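Local coordinates for A207R protein, arginine decarboxylase (Paramecium bursaria Chlorella virus 1, PDB 2NV9), which probably catalyses the pyridoxal 5'-phosphate-dependent decarboxylation of arginine, as a viral relative of the eukaryotic-type ornithine decarboxylases, at residues L211-G216 with I249-G254. The protein carries 1 engineered substitution. Sequence-based numbering, arbitrary orientation.
Sequences LDIGGG and IVAEPG. With PLP (pyridoxal-5'-phosphate), chain J.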
loop_
_atom_site.group_PDB
_atom_site.type_symbol
_atom_site.label_atom_id
_atom_site.label_comp_id
_atom_site.label_asym_id
_atom_site.label_seq_id
_atom_site.Cartn_x
_atom_site.Cartn_y
_atom_site.Cartn_z
ATOM N N LEU B 211 -6.539 7.332 32.336
ATOM C CA LEU B 211 -6.838 8.168 31.169
ATOM C C LEU B 211 -5.796 7.889 30.082
ATOM O O LEU B 211 -4.614 8.000 30.328
ATOM C CB LEU B 211 -6.823 9.655 31.523
ATOM C CG LEU B 211 -6.830 10.683 30.360
ATOM C CD1 LEU B 211 -8.171 10.662 29.610
ATOM C CD2 LEU B 211 -6.546 12.089 30.867
ATOM N N ASP B 212 -6.264 7.558 28.883
ATOM C CA ASP B 212 -5.393 7.291 27.775
ATOM C C ASP B 212 -5.729 8.318 26.683
ATOM O O ASP B 212 -6.810 8.248 26.103
ATOM C CB ASP B 212 -5.666 5.881 27.277
ATOM C CG ASP B 212 -4.840 5.505 26.029
ATOM O OD1 ASP B 212 -4.255 6.380 25.338
ATOM O OD2 ASP B 212 -4.798 4.281 25.769
ATOM N N ILE B 213 -4.819 9.267 26.451
ATOM C CA ILE B 213 -5.098 10.406 25.528
ATOM C C ILE B 213 -4.777 10.045 24.067
ATOM O O ILE B 213 -4.796 10.921 23.177
ATOM C CB ILE B 213 -4.340 11.691 25.929
ATOM C CG1 ILE B 213 -2.825 11.512 25.705
ATOM C CG2 ILE B 213 -4.737 12.132 27.359
ATOM C CD1 ILE B 213 -1.991 12.773 25.839
ATOM N N GLY B 214 -4.472 8.770 23.820
ATOM C CA GLY B 214 -4.228 8.288 22.431
ATOM C C GLY B 214 -3.023 8.958 21.783
ATOM O O GLY B 214 -2.089 9.370 22.483
ATOM N N GLY B 215 -3.049 9.086 20.452
ATOM C CA GLY B 215 -1.914 9.643 19.712
ATOM C C GLY B 215 -2.228 10.888 18.898
ATOM O O GLY B 215 -3.114 11.659 19.252
ATOM N N GLY B 216 -1.510 11.080 17.792
ATOM C CA GLY B 216 -1.842 12.224 16.887
ATOM C C GLY B 216 -0.831 13.346 16.866
ATOM O O GLY B 216 -0.732 14.042 15.885
ATOM N N ILE B 249 -2.129 8.499 33.838
ATOM C CA ILE B 249 -2.341 8.992 32.492
ATOM C C ILE B 249 -1.321 8.345 31.526
ATOM O O ILE B 249 -0.109 8.278 31.822
ATOM C CB ILE B 249 -2.277 10.524 32.448
ATOM C CG1 ILE B 249 -3.126 11.077 33.607
ATOM C CG2 ILE B 249 -2.734 11.063 31.046
ATOM C CD1 ILE B 249 -2.845 12.440 33.926
ATOM N N VAL B 250 -1.838 7.848 30.405
ATOM C CA VAL B 250 -0.983 7.302 29.333
ATOM C C VAL B 250 -1.348 7.934 27.990
ATOM O O VAL B 250 -2.371 8.616 27.892
ATOM C CB VAL B 250 -1.017 5.732 29.255
ATOM C CG1 VAL B 250 -0.693 5.130 30.671
ATOM C CG2 VAL B 250 -2.351 5.214 28.720
ATOM N N ALA B 251 -0.460 7.770 27.019
ATOM C CA ALA B 251 -0.703 8.193 25.640
ATOM C C ALA B 251 -0.283 7.050 24.696
ATOM O O ALA B 251 0.434 6.137 25.101
ATOM C CB ALA B 251 0.064 9.481 25.330
ATOM N N GLU B 252 -0.733 7.115 23.441
ATOM C CA GLU B 252 -0.310 6.130 22.431
ATOM C C GLU B 252 0.407 6.837 21.245
ATOM O O GLU B 252 -0.070 6.782 20.117
ATOM C CB GLU B 252 -1.550 5.384 21.930
ATOM C CG GLU B 252 -2.420 4.807 23.053
ATOM C CD GLU B 252 -3.782 4.378 22.588
ATOM O OE1 GLU B 252 -4.204 4.797 21.515
ATOM O OE2 GLU B 252 -4.472 3.638 23.311
ATOM N N PRO B 253 1.542 7.527 21.515
ATOM C CA PRO B 253 2.122 8.312 20.405
ATOM C C PRO B 253 2.867 7.416 19.400
ATOM O O PRO B 253 3.571 6.488 19.811
ATOM C CB PRO B 253 3.088 9.270 21.117
ATOM C CG PRO B 253 3.535 8.468 22.349
ATOM C CD PRO B 253 2.348 7.623 22.758
ATOM N N GLY B 254 2.707 7.674 18.099
ATOM C CA GLY B 254 3.548 6.967 17.109
ATOM C C GLY B 254 4.469 7.988 16.426
ATOM O O GLY B 254 5.680 8.023 16.659
HETATM N N1 PLP J . -3.306 4.778 18.794
HETATM C C2 PLP J . -4.230 4.304 17.957
HETATM C C2A PLP J . -5.457 3.527 18.494
HETATM C C3 PLP J . -4.102 4.557 16.590
HETATM O O3 PLP J . -5.067 4.080 15.783
HETATM C C4 PLP J . -3.010 5.276 16.097
HETATM C C4A PLP J . -2.853 5.578 14.555
HETATM O O4A PLP J . -3.810 6.028 13.869
HETATM C C5 PLP J . -2.048 5.715 17.016
HETATM C C6 PLP J . -2.255 5.443 18.368
HETATM C C5A PLP J . -0.784 6.505 16.672
HETATM O O4P PLP J . -1.137 7.735 15.989
HETATM P P PLP J . -0.052 8.851 15.761
HETATM O O1P PLP J . -0.608 9.950 14.934
HETATM O O2P PLP J . 0.547 9.363 17.111
HETATM O O3P PLP J . 1.135 8.098 14.946
#
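With its CG anti to the backbone N (chi1 177°), Asp212 brings its carboxylate across the side chain of Glu252, whose CG is instead anti to its own carbonyl carbon and whose chain runs on extended. The two acid groups meet with planes nearly perpendicular, 82° apart, and OD2 of Asp212 lies 2.6 Å from OE2 of Glu252. Asp212 OD1 turns to its own loop, accepting the Gly214 N-H at 2.8 Å on its anti side in an Asx turn. Strands 210-212 and 248-251 are adjacent parallel staves of the TIM barrel that forms the pyridoxal-binding domain, joined by the backbone hydrogen bonds Val250 N to Leu211 O (2.8 Å) and Ile213 N to Val250 O (2.9 Å). Past the strands, Glu252 N still donates to Gly214 O, though from well above the carbonyl plane. On the other face, the side chains of Leu211 and Ile249 lie side by side; past the end of strand 210-212, Ile213 CG1 packs on Ala251 CB at 3.6 Å. Helix 184-204 covers Leu211 and Ile213, and helix 229-241 covers Ile213 and Ile249. At the C-terminal ends of the strands both loops serve the cofactor: Gly216 N and Gly254 N converge on phosphate oxygen O2P, the former at 2.8 Å and almost straight (178°). Glu252 OE1 approaches the pyridine N1 to 2.9 Å, a placement expected to stabilise a protonated ring nitrogen, as in related decarboxylases.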